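Local structure of probable 2-dehydropantoate 2-reductase (Bacillus subtilis, 3EGO) at residues A[179-182]-A[183-187]; A[171-174]-A[175-178]; A[230-233]-A[234-238]; A[269-272]-A[273-277]; A[199-202]-A[203-207]. The protein probably catalyses the NADPH-dependent reduction of ketopantoate to pantoate, a step in pantothenate biosynthesis. All coordinates share one frame; numbering follows the deposited sequence.

Overall arrangement
All five contacts belong to the helical part of the chain that follows the Rossmann-type nucleotide-binding domain. Interactions 2 and 1 are successive turns of helix 174-195, their centres about 13 Å apart: the first starts the helix, and the second carries K181 and N185, the inferred proton donor and a substrate-binding residue by similarity. Interaction 3 has its centre about 10 Å from that of interaction 1 and touches it, R234 NH2 reaching G180 O at 2.8 Å. Interaction 5 holds N199, another residue assigned to the substrate site by similarity, and meets interaction 3 where L203 packs on Q236. Interaction 4 closes helix 261-274 away from the site, its centre about 17 Å from that of interaction 1.

Interaction 1: residues A[179-182]-A[183-187]; sequences TGKL and IVNAC
I183 N bonds to T179 O at 2.9 Å and A186 N to L182 O at 2.8 Å, which makes 179-182 and 183-187 successive turns of one unbroken alpha-helix, 174-195. Between them, N185 N reaches K181 O at 3.1 Å, in the plane of that carbonyl and nearly straight at the hydrogen (168°). The same four-residue spacing sets the side chains of K181 and N185 along one flank. K181 starts with CG anti to the backbone N (chi1 176°) and runs extended until its last torsion, chi4 48°, turns the amine toward the next turn. There NZ donates to N185 OD1 at 3.0 Å, in the plane of the amide and on a lone pair of the oxygen.

This flank, in the helical C-terminal domain, faces the inferred active site of this ketopantoate reductase: by similarity K181 is the proton donor and N185 binds substrate. N100 of the nucleotide-binding part touches K181, while N189, also assigned to substrate binding, lies one turn beyond N185.

Elsewhere mostly apolar side chains pack on neighbouring helices. I183 lays its CG2 branch 3.6 Å from G180 O and packs on F216 and A219 of helix 206-223. V184 sits back over the previous turn, its CB 3.5 Å from K181 O, and meets R234 and V238 of helix 228-241. A186 brings its CB to 3.3 Å from L182 O, and with L182 packs on L268 of helix 261-274. T179 turns its hydroxyl back along the helix, where OG1 is hydrogen-bonded to Y175 O.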
loop_
_atom_site.group_PDB
_atom_site.type_symbol
_atom_site.label_atom_id
_atom_site.label_comp_id
_atom_site.label_asym_id
_atom_site.label_seq_id
_atom_site.Cartn_x
_atom_site.Cartn_y
_atom_site.Cartn_z
ATOM N N THR A 179 -3.154 24.518 8.753
ATOM C CA THR A 179 -3.254 23.236 9.440
ATOM C C THR A 179 -4.655 22.772 9.299
ATOM O O THR A 179 -4.911 21.598 9.275
ATOM C CB THR A 179 -2.942 23.323 10.971
ATOM O OG1 THR A 179 -3.839 24.266 11.597
ATOM C CG2 THR A 179 -1.513 23.707 11.187
ATOM N N GLY A 180 -5.587 23.702 9.186
ATOM C CA GLY A 180 -6.985 23.303 9.125
ATOM C C GLY A 180 -7.290 22.550 7.850
ATOM O O GLY A 180 -8.208 21.733 7.786
ATOM N N LYS A 181 -6.537 22.845 6.806
ATOM C CA LYS A 181 -6.694 22.112 5.547
ATOM C C LYS A 181 -5.795 20.857 5.576
ATOM O O LYS A 181 -6.165 19.806 5.068
ATOM C CB LYS A 181 -6.330 23.031 4.377
ATOM C CG LYS A 181 -6.353 22.358 2.976
ATOM C CD LYS A 181 -6.188 23.398 1.841
ATOM C CE LYS A 181 -5.565 22.756 0.595
ATOM N NZ LYS A 181 -6.251 21.471 0.257
ATOM N N LEU A 182 -4.613 20.981 6.172
ATOM C CA LEU A 182 -3.683 19.842 6.229
ATOM C C LEU A 182 -4.268 18.648 6.986
ATOM O O LEU A 182 -4.157 17.513 6.512
ATOM C CB LEU A 182 -2.319 20.264 6.819
ATOM C CG LEU A 182 -1.257 19.160 6.641
ATOM C CD1 LEU A 182 -0.076 19.627 5.832
ATOM C CD2 LEU A 182 -0.821 18.656 7.970
ATOM N N ILE A 183 -4.927 18.880 8.132
ATOM C CA ILE A 183 -5.459 17.748 8.905
ATOM C C ILE A 183 -6.364 16.921 8.041
ATOM O O ILE A 183 -6.286 15.700 8.024
ATOM C CB ILE A 183 -6.196 18.127 10.223
ATOM C CG1 ILE A 183 -6.542 16.854 11.015
ATOM C CG2 ILE A 183 -7.498 18.887 9.957
ATOM C CD1 ILE A 183 -5.322 15.960 11.407
ATOM N N VAL A 184 -7.207 17.591 7.270
ATOM C CA VAL A 184 -8.062 16.898 6.332
ATOM C C VAL A 184 -7.284 16.082 5.258
ATOM O O VAL A 184 -7.530 14.896 5.095
ATOM C CB VAL A 184 -9.007 17.904 5.634
ATOM C CG1 VAL A 184 -9.692 17.257 4.481
ATOM C CG2 VAL A 184 -10.031 18.464 6.652
ATOM N N ASN A 185 -6.363 16.714 4.542
ATOM C CA ASN A 185 -5.645 16.019 3.469
ATOM C C ASN A 185 -4.853 14.827 4.021
ATOM O O ASN A 185 -4.830 13.748 3.425
ATOM C CB ASN A 185 -4.714 16.981 2.719
ATOM C CG ASN A 185 -5.472 18.086 1.960
ATOM O OD1 ASN A 185 -4.890 19.107 1.607
ATOM N ND2 ASN A 185 -6.759 17.884 1.722
ATOM N N ALA A 186 -4.225 15.022 5.180
ATOM C CA ALA A 186 -3.356 13.994 5.759
ATOM C C ALA A 186 -4.147 12.741 6.149
ATOM O O ALA A 186 -3.632 11.643 6.079
ATOM C CB ALA A 186 -2.621 14.581 6.970
ATOM N N CYS A 187 -5.401 12.903 6.567
ATOM C CA CYS A 187 -6.214 11.765 6.976
ATOM C C CYS A 187 -6.847 11.030 5.836
ATOM O O CYS A 187 -7.054 9.810 5.927
ATOM C CB CYS A 187 -7.333 12.188 7.916
ATOM S SG CYS A 187 -6.778 12.762 9.462
#

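Interaction 2: residues A[171-174]-A[175-178]; sequences ETDW and YRLL
Y175 N is held by D173 OD1 at 3.1 Å, an N-cap bond at the start of helix 174-195, just after the short loop that follows strand 168-170. The N-H comes from above the carboxylate plane, 59° out of it. The Y175 side chain turns to W174. With chi1 78°, the indole stands between its own backbone N and carbonyl carbon and folds over the start of the next residue, and Y175 CB lies almost on the normal of the six-membered ring, 3.9 Å from its centroid, a CH-pi contact. Farther out, the tyrosine ring points an edge at the indole face in a T-shaped pair, centroids 5.5 Å apart and planes at 84°; W174 CH2 comes within 3.7 Å of Y175 CD1. The phenol reaches on to helix 206-223, where OH is hydrogen-bonded to L223 O.

R176 follows on the side of the cap. Its NE lies 3.5 Å from D173 OD2, a salt bridge of charge alone, since the oxygen stands well out of the guanidinium plane; the position of that oxygen is less sure, so the pair is tentative.

L177 N closes the first turn on D173 O at 3.0 Å, so D173 accepts through both its side chain and its backbone. The leucine side chain turns to K143 and S145 of strand 142-146 and to I121, joining the helix to the sheet.

L178 N then bonds to W174 O at 3.1 Å, while its CG sits at the indole edge, 4.2 Å from W174 CE3.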
loop_
_atom_site.group_PDB
_atom_site.type_symbol
_atom_site.label_atom_id
_atom_site.label_comp_id
_atom_site.label_asym_id
_atom_site.label_seq_id
_atom_site.Cartn_x
_atom_site.Cartn_y
_atom_site.Cartn_z
ATOM N N GLU A 171 -7.295 36.069 6.401
ATOM C CA GLU A 171 -7.492 35.434 7.722
ATOM C C GLU A 171 -6.285 35.838 8.591
ATOM O O GLU A 171 -5.175 35.932 8.099
ATOM C CB GLU A 171 -7.620 33.908 7.614
ATOM C CG GLU A 171 -8.769 33.420 6.708
ATOM C CD GLU A 171 -10.138 33.398 7.413
ATOM O OE1 GLU A 171 -10.274 34.079 8.455
ATOM O OE2 GLU A 171 -11.074 32.707 6.932
ATOM N N THR A 172 -6.485 36.100 9.881
ATOM C CA THR A 172 -5.359 36.626 10.663
ATOM C C THR A 172 -4.339 35.569 11.086
ATOM O O THR A 172 -3.168 35.879 11.271
ATOM C CB THR A 172 -5.834 37.366 11.920
ATOM O OG1 THR A 172 -6.747 36.511 12.620
ATOM C CG2 THR A 172 -6.539 38.645 11.523
ATOM N N ASP A 173 -4.765 34.321 11.205
ATOM C CA ASP A 173 -3.864 33.265 11.708
ATOM C C ASP A 173 -3.448 32.261 10.615
ATOM O O ASP A 173 -4.208 31.347 10.281
ATOM C CB ASP A 173 -4.552 32.508 12.820
ATOM C CG ASP A 173 -3.652 31.428 13.432
ATOM O OD1 ASP A 173 -2.418 31.415 13.177
ATOM O OD2 ASP A 173 -4.200 30.606 14.184
ATOM N N TRP A 174 -2.247 32.439 10.104
ATOM C CA TRP A 174 -1.728 31.624 9.002
ATOM C C TRP A 174 -1.668 30.161 9.457
ATOM O O TRP A 174 -1.987 29.238 8.694
ATOM C CB TRP A 174 -0.350 32.150 8.524
ATOM C CG TRP A 174 0.832 31.794 9.390
ATOM C CD1 TRP A 174 1.481 32.613 10.269
ATOM C CD2 TRP A 174 1.530 30.529 9.432
ATOM N NE1 TRP A 174 2.522 31.934 10.873
ATOM C CE2 TRP A 174 2.564 30.653 10.386
ATOM C CE3 TRP A 174 1.358 29.303 8.775
ATOM C CZ2 TRP A 174 3.445 29.593 10.688
ATOM C CZ3 TRP A 174 2.215 28.259 9.076
ATOM C CH2 TRP A 174 3.257 28.417 10.024
ATOM N N TYR A 175 -1.330 29.940 10.728
ATOM C CA TYR A 175 -1.083 28.567 11.154
ATOM C C TYR A 175 -2.378 27.799 11.274
ATOM O O TYR A 175 -2.490 26.652 10.828
ATOM C CB TYR A 175 -0.268 28.525 12.452
ATOM C CG TYR A 175 0.038 27.107 12.891
ATOM C CD1 TYR A 175 1.154 26.430 12.406
ATOM C CD2 TYR A 175 -0.798 26.445 13.777
ATOM C CE1 TYR A 175 1.425 25.118 12.810
ATOM C CE2 TYR A 175 -0.526 25.140 14.190
ATOM C CZ TYR A 175 0.578 24.497 13.705
ATOM O OH TYR A 175 0.829 23.205 14.120
ATOM N N ARG A 176 -3.400 28.439 11.826
ATOM C CA ARG A 176 -4.709 27.832 11.864
ATOM C C ARG A 176 -5.278 27.576 10.462
ATOM O O ARG A 176 -5.926 26.527 10.186
ATOM C CB ARG A 176 -5.670 28.750 12.632
ATOM C CG ARG A 176 -7.050 28.151 12.756
ATOM C CD ARG A 176 -7.954 29.017 13.637
ATOM N NE ARG A 176 -7.367 29.234 14.960
ATOM C CZ ARG A 176 -7.847 30.080 15.866
ATOM N NH1 ARG A 176 -8.927 30.808 15.595
ATOM N NH2 ARG A 176 -7.239 30.206 17.042
ATOM N N LEU A 177 -5.081 28.555 9.584
ATOM C CA LEU A 177 -5.591 28.434 8.206
ATOM C C LEU A 177 -5.059 27.142 7.521
ATOM O O LEU A 177 -5.829 26.287 7.034
ATOM C CB LEU A 177 -5.187 29.694 7.409
ATOM C CG LEU A 177 -5.752 29.687 5.974
ATOM C CD1 LEU A 177 -7.256 29.421 5.931
ATOM C CD2 LEU A 177 -5.401 30.988 5.297
ATOM N N LEU A 178 -3.754 27.030 7.490
ATOM C CA LEU A 178 -3.047 25.928 6.788
ATOM C C LEU A 178 -3.232 24.562 7.424
ATOM O O LEU A 178 -3.433 23.548 6.734
ATOM C CB LEU A 178 -1.547 26.237 6.642
ATOM C CG LEU A 178 -1.062 27.497 5.898
ATOM C CD1 LEU A 178 0.267 27.327 5.197
ATOM C CD2 LEU A 178 -2.058 28.024 4.937
#

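Interaction 3: residues A[230-233]-A[234-238]; sequences KAWE and RVQAV
K230 O accepts R234 N at 3.1 Å, the first of four consecutive i to i+4 backbone bonds that carry helix 228-241 through both segments. The two side chains share a flank, but R234 leads away from this turn to G180 O on helix 174-195, and K230 NZ stays 5.9 Å from R234 NE.

A231 offers its carbonyl to V235 N in a nearly straight bond (175°), and V235 CG2 leans over the same oxygen at 3.3 Å. The A231 side chain turns to F216 of helix 206-223.

W232 carries the aromatic part of the contact. Its CG stands anti to the backbone N (chi1 178°), which carries the indole alongside the helix to meet the following turn. Q236 lies across one face: its CG is 4.0 Å from the centroid of the six-membered ring, a CH-pi contact, and its amide is tilted 32° from the ring plane. V235 CG1 approaches W232 CZ3 obliquely at 4.0 Å.

E233 O takes A237 N at 2.6 Å, and A237 CB lies 3.2 Å from that oxygen.

An aromatic ring covered by the side chain four residues on is a familiar i/i+4 helix pairing, here within the helical C-terminal domain of this ketopantoate reductase.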
loop_
_atom_site.group_PDB
_atom_site.type_symbol
_atom_site.label_atom_id
_atom_site.label_comp_id
_atom_site.label_asym_id
_atom_site.label_seq_id
_atom_site.Cartn_x
_atom_site.Cartn_y
_atom_site.Cartn_z
ATOM N N LYS A 230 -13.852 18.877 17.016
ATOM C CA LYS A 230 -14.411 19.600 15.884
ATOM C C LYS A 230 -13.645 19.261 14.612
ATOM O O LYS A 230 -14.247 19.038 13.563
ATOM C CB LYS A 230 -14.368 21.101 16.154
ATOM C CG LYS A 230 -14.643 21.990 14.950
ATOM C CD LYS A 230 -14.273 23.446 15.248
ATOM C CE LYS A 230 -14.810 24.404 14.190
ATOM N NZ LYS A 230 -14.527 23.924 12.804
ATOM N N ALA A 231 -12.316 19.196 14.714
ATOM C CA ALA A 231 -11.504 18.826 13.559
ATOM C C ALA A 231 -11.812 17.405 13.077
ATOM O O ALA A 231 -11.933 17.183 11.870
ATOM C CB ALA A 231 -10.041 19.023 13.822
ATOM N N TRP A 232 -11.994 16.462 14.002
ATOM C CA TRP A 232 -12.377 15.094 13.621
ATOM C C TRP A 232 -13.718 15.049 12.896
ATOM O O TRP A 232 -13.896 14.284 11.935
ATOM C CB TRP A 232 -12.395 14.154 14.846
ATOM C CG TRP A 232 -12.830 12.713 14.567
ATOM C CD1 TRP A 232 -13.792 12.000 15.244
ATOM C CD2 TRP A 232 -12.313 11.819 13.565
ATOM N NE1 TRP A 232 -13.904 10.731 14.723
ATOM C CE2 TRP A 232 -13.007 10.596 13.694
ATOM C CE3 TRP A 232 -11.328 11.933 12.578
ATOM C CZ2 TRP A 232 -12.752 9.506 12.871
ATOM C CZ3 TRP A 232 -11.077 10.853 11.768
ATOM C CH2 TRP A 232 -11.789 9.657 11.909
ATOM N N GLU A 233 -14.679 15.853 13.351
ATOM C CA GLU A 233 -15.998 15.849 12.714
ATOM C C GLU A 233 -15.885 16.305 11.272
ATOM O O GLU A 233 -16.463 15.700 10.370
ATOM C CB GLU A 233 -16.996 16.730 13.485
ATOM C CG GLU A 233 -17.533 16.057 14.739
ATOM C CD GLU A 233 -17.687 17.014 15.919
ATOM O OE1 GLU A 233 -17.961 18.225 15.696
ATOM O OE2 GLU A 233 -17.532 16.542 17.074
ATOM N N ARG A 234 -15.092 17.347 11.093
ATOM C CA ARG A 234 -14.788 17.989 9.812
ATOM C C ARG A 234 -14.176 17.017 8.815
ATOM O O ARG A 234 -14.667 16.864 7.689
ATOM C CB ARG A 234 -13.827 19.149 10.077
ATOM C CG ARG A 234 -13.437 19.985 8.879
ATOM C CD ARG A 234 -12.576 21.181 9.324
ATOM N NE ARG A 234 -11.512 21.522 8.371
ATOM C CZ ARG A 234 -11.641 21.515 7.040
ATOM N NH1 ARG A 234 -12.799 21.192 6.469
ATOM N NH2 ARG A 234 -10.606 21.845 6.264
ATOM N N VAL A 235 -13.112 16.343 9.240
ATOM C CA VAL A 235 -12.489 15.277 8.435
ATOM C C VAL A 235 -13.557 14.323 7.905
ATOM O O VAL A 235 -13.634 14.039 6.708
ATOM C CB VAL A 235 -11.409 14.504 9.274
ATOM C CG1 VAL A 235 -10.900 13.254 8.533
ATOM C CG2 VAL A 235 -10.228 15.418 9.670
ATOM N N GLN A 236 -14.400 13.820 8.798
ATOM C CA GLN A 236 -15.460 12.901 8.381
ATOM C C GLN A 236 -16.487 13.604 7.513
ATOM O O GLN A 236 -16.995 13.033 6.527
ATOM C CB GLN A 236 -16.149 12.302 9.594
ATOM C CG GLN A 236 -15.229 11.526 10.486
ATOM C CD GLN A 236 -15.892 11.204 11.805
ATOM O OE1 GLN A 236 -15.622 11.856 12.824
ATOM N NE2 GLN A 236 -16.794 10.223 11.791
ATOM N N ALA A 237 -16.790 14.840 7.894
ATOM C CA ALA A 237 -17.657 15.707 7.099
ATOM C C ALA A 237 -17.175 15.834 5.649
ATOM O O ALA A 237 -17.972 15.620 4.727
ATOM C CB ALA A 237 -17.772 17.071 7.750
ATOM N N VAL A 238 -15.889 16.177 5.448
ATOM C CA VAL A 238 -15.355 16.408 4.092
ATOM C C VAL A 238 -15.276 15.120 3.295
ATOM O O VAL A 238 -15.497 15.103 2.072
ATOM C CB VAL A 238 -13.967 17.033 4.102
ATOM C CG1 VAL A 238 -13.373 17.013 2.703
ATOM C CG2 VAL A 238 -14.007 18.446 4.664
#

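Interaction 4: residues A[269-272]-A[273-277]; sequences LKEA and SLQGL
A272 is the residue most deeply involved, and its carbonyl oxygen receives the bonds that close the helix. Two N-H groups reach A272 O from opposite faces of its plane: L277 N at 2.7 Å, tilted from the plane, and Q275 N at 3.2 Å, well above it (66°). The positive phi of G276 swings the chain so that L277 N reaches this oxygen, and the two side chains come together, A272 CB to L277 CB at 4.2 Å. Both also pack on I222 of helix 206-223, so this helix end is pressed against that neighbour.

E271, one residue earlier, uses its backbone and side chain differently. Within this contact its carbonyl is met by two weak bonds, from Q275 N and from Q275 NE2, the latter at 3.4 Å. The glutamine CG lies beside its own backbone N (chi1 -62°) and the chain then runs extended, passing close to the E271 carbonyl on its way to R221 and I222, where the amide finds its stronger partners. The E271 carboxylate, bent round at chi2, is hydrogen-bonded to H106, while OE2 also rests 3.6 Å from L274 CD1.

S273 N bonds to L269 O at 3.0 Å, an ordinary helical link, and the S273 carbonyl accepts G276 N at 3.1 Å. G276 has left helical geometry at phi 63°, a conformation that favours glycine. The pair of bonds G276 N to S273 O and L277 N to A272 O, together with the apolar contact between A272 and L277, is the signature of a Schellman motif, here closing helix 261-274.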
loop_
_atom_site.group_PDB
_atom_site.type_symbol
_atom_site.label_atom_id
_atom_site.label_comp_id
_atom_site.label_asym_id
_atom_site.label_seq_id
_atom_site.Cartn_x
_atom_site.Cartn_y
_atom_site.Cartn_z
ATOM N N LEU A 269 5.936 14.353 9.726
ATOM C CA LEU A 269 7.018 13.497 10.261
ATOM C C LEU A 269 8.132 14.349 10.877
ATOM O O LEU A 269 8.594 14.049 11.978
ATOM C CB LEU A 269 7.563 12.550 9.201
ATOM C CG LEU A 269 6.493 11.555 8.677
ATOM C CD1 LEU A 269 7.124 10.614 7.651
ATOM C CD2 LEU A 269 5.840 10.750 9.779
ATOM N N LYS A 270 8.538 15.403 10.175
ATOM C CA LYS A 270 9.574 16.311 10.672
ATOM C C LYS A 270 9.138 16.954 11.960
ATOM O O LYS A 270 9.928 17.091 12.894
ATOM C CB LYS A 270 9.910 17.379 9.642
ATOM C CG LYS A 270 10.722 16.817 8.487
ATOM C CD LYS A 270 10.696 17.728 7.289
ATOM C CE LYS A 270 11.912 17.469 6.427
ATOM N NZ LYS A 270 12.078 18.541 5.407
ATOM N N GLU A 271 7.866 17.321 12.025
ATOM C CA GLU A 271 7.321 17.922 13.244
ATOM C C GLU A 271 7.173 16.960 14.426
ATOM O O GLU A 271 7.396 17.360 15.582
ATOM C CB GLU A 271 5.992 18.631 12.943
ATOM C CG GLU A 271 6.176 19.883 12.131
ATOM C CD GLU A 271 6.825 20.972 12.954
ATOM O OE1 GLU A 271 6.390 21.144 14.108
ATOM O OE2 GLU A 271 7.762 21.622 12.454
ATOM N N ALA A 272 6.791 15.711 14.156
ATOM C CA ALA A 272 6.703 14.694 15.212
ATOM C C ALA A 272 8.075 14.508 15.823
ATOM O O ALA A 272 8.229 14.424 17.062
ATOM C CB ALA A 272 6.198 13.357 14.648
ATOM N N SER A 273 9.068 14.436 14.952
ATOM C CA SER A 273 10.444 14.212 15.378
ATOM C C SER A 273 10.957 15.356 16.274
ATOM O O SER A 273 11.569 15.113 17.325
ATOM C CB SER A 273 11.342 14.035 14.159
ATOM O OG SER A 273 12.702 14.110 14.524
ATOM N N LEU A 274 10.685 16.594 15.872
ATOM C CA LEU A 274 11.129 17.756 16.641
ATOM C C LEU A 274 10.495 17.800 18.024
ATOM O O LEU A 274 11.031 18.438 18.928
ATOM C CB LEU A 274 10.815 19.071 15.906
ATOM C CG LEU A 274 11.510 19.473 14.599
ATOM C CD1 LEU A 274 10.871 20.744 14.039
ATOM C CD2 LEU A 274 13.028 19.645 14.753
ATOM N N GLN A 275 9.345 17.163 18.188
ATOM C CA GLN A 275 8.657 17.192 19.463
ATOM C C GLN A 275 8.799 15.888 20.254
ATOM O O GLN A 275 8.172 15.737 21.318
ATOM C CB GLN A 275 7.175 17.499 19.267
ATOM C CG GLN A 275 6.859 18.860 18.640
ATOM C CD GLN A 275 5.372 19.010 18.382
ATOM O OE1 GLN A 275 4.547 18.947 19.308
ATOM N NE2 GLN A 275 5.014 19.164 17.116
ATOM N N GLY A 276 9.575 14.939 19.720
ATOM C CA GLY A 276 9.726 13.621 20.349
ATOM C C GLY A 276 8.396 12.885 20.392
ATOM O O GLY A 276 8.094 12.131 21.327
ATOM N N LEU A 277 7.585 13.112 19.369
ATOM C CA LEU A 277 6.280 12.477 19.292
ATOM C C LEU A 277 6.355 11.267 18.362
ATOM O O LEU A 277 7.189 11.199 17.462
ATOM C CB LEU A 277 5.234 13.461 18.759
ATOM C CG LEU A 277 4.660 14.521 19.714
ATOM C CD1 LEU A 277 3.946 15.652 18.902
ATOM C CD2 LEU A 277 3.709 13.853 20.695
#

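Interaction 5: residues A[199-202]-A[203-207]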
loop_
_atom_site.group_PDB
_atom_site.type_symbol
_atom_site.label_atom_id
_atom_site.label_comp_id
_atom_site.label_asym_id
_atom_site.label_seq_id
_atom_site.Cartn_x
_atom_site.Cartn_y
_atom_site.Cartn_z
ATOM N N ASN A 199 -13.235 8.140 -1.460
ATOM C CA ASN A 199 -13.239 8.749 -0.141
ATOM C C ASN A 199 -14.336 8.222 0.770
ATOM O O ASN A 199 -14.130 8.092 1.972
ATOM C CB ASN A 199 -13.406 10.269 -0.243
ATOM C CG ASN A 199 -12.188 10.968 -0.820
ATOM O OD1 ASN A 199 -11.252 10.337 -1.304
ATOM N ND2 ASN A 199 -12.204 12.294 -0.772
ATOM N N GLY A 200 -15.521 7.970 0.210
ATOM C CA GLY A 200 -16.643 7.560 1.034
ATOM C C GLY A 200 -16.397 6.209 1.676
ATOM O O GLY A 200 -16.934 5.914 2.740
ATOM N N GLU A 201 -15.583 5.384 1.027
ATOM C CA GLU A 201 -15.281 4.067 1.567
ATOM C C GLU A 201 -14.557 4.131 2.915
ATOM O O GLU A 201 -14.620 3.193 3.691
ATOM C CB GLU A 201 -14.510 3.199 0.562
ATOM C CG GLU A 201 -15.370 2.330 -0.337
ATOM C CD GLU A 201 -14.717 0.967 -0.610
ATOM O OE1 GLU A 201 -14.547 0.606 -1.798
ATOM O OE2 GLU A 201 -14.350 0.265 0.366
ATOM N N LEU A 202 -13.896 5.248 3.202
ATOM C CA LEU A 202 -13.281 5.462 4.530
ATOM C C LEU A 202 -14.298 5.563 5.670
ATOM O O LEU A 202 -13.988 5.248 6.822
ATOM C CB LEU A 202 -12.424 6.726 4.539
ATOM C CG LEU A 202 -11.217 6.697 3.592
ATOM C CD1 LEU A 202 -10.289 7.843 3.903
ATOM C CD2 LEU A 202 -10.484 5.339 3.712
ATOM N N LEU A 203 -15.505 6.021 5.349
ATOM C CA LEU A 203 -16.507 6.284 6.366
ATOM C C LEU A 203 -17.380 5.075 6.604
ATOM O O LEU A 203 -17.765 4.784 7.740
ATOM C CB LEU A 203 -17.375 7.468 5.942
ATOM C CG LEU A 203 -16.802 8.876 5.963
ATOM C CD1 LEU A 203 -17.911 9.820 5.521
ATOM C CD2 LEU A 203 -16.290 9.255 7.351
ATOM N N THR A 204 -17.669 4.350 5.535
ATOM C CA THR A 204 -18.619 3.247 5.601
ATOM C C THR A 204 -17.978 1.885 5.899
ATOM O O THR A 204 -18.687 0.888 5.988
ATOM C CB THR A 204 -19.441 3.139 4.307
ATOM O OG1 THR A 204 -18.578 2.818 3.208
ATOM C CG2 THR A 204 -20.179 4.456 4.007
ATOM N N THR A 205 -16.648 1.833 6.022
ATOM C CA THR A 205 -15.980 0.587 6.399
ATOM C C THR A 205 -15.435 0.804 7.793
ATOM O O THR A 205 -14.509 1.572 7.974
ATOM C CB THR A 205 -14.793 0.231 5.450
ATOM O OG1 THR A 205 -15.219 0.296 4.087
ATOM C CG2 THR A 205 -14.218 -1.167 5.741
ATOM N N PRO A 206 -16.032 0.140 8.793
ATOM C CA PRO A 206 -15.622 0.280 10.185
ATOM C C PRO A 206 -14.105 0.299 10.452
ATOM O O PRO A 206 -13.630 1.217 11.139
ATOM C CB PRO A 206 -16.302 -0.922 10.868
ATOM C CG PRO A 206 -17.536 -1.135 10.071
ATOM C CD PRO A 206 -17.190 -0.764 8.644
ATOM N N ALA A 207 -13.345 -0.681 9.942
ATOM C CA ALA A 207 -11.876 -0.685 10.191
ATOM C C ALA A 207 -11.139 0.472 9.532
ATOM O O ALA A 207 -10.183 1.007 10.100
ATOM C CB ALA A 207 -11.210 -2.040 9.791
#
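T205 turns its side chain back onto E201: with OG1 beside its own backbone N (chi1 -50°), the hydroxyl points at the preceding turn and donates to E201 O at 3.0 Å, in the plane of that carbonyl. T205 N adds a weak bond to the same oxygen, so one residue grips it twice. The E201 side chain bends at chi2 and crosses that of T205 at a slant, its OE2 staying 3.8 Å from OG1. T205 occupies the N-cap position of helix 206-223, yet its hydroxyl serves the turn behind it and makes no capping bond ahead.

One residue before E201, G200 O is shared by two N-H groups. L203 N comes from above the carbonyl plane at 3.0 Å, while T204 N approaches nearly end-on to the carbonyl at 3.3 Å; the mixture marks a short, loosely wound turn. T204 sets both OG1 (3.5 Å) and CG2 (3.8 Å) near G200 O. L203 CB lies 3.6 Å from the same oxygen, and its branches pack on helix 228-241.

N199, a substrate-binding residue by similarity, is hydrogen-bonded through ND2 to T242 OG1. L202 packs on T192 and L195 of helix 174-195 and on M212 of helix 206-223, L203 meets Q236 and C239 of helix 228-241, and A207 touches E283 of the second subunit.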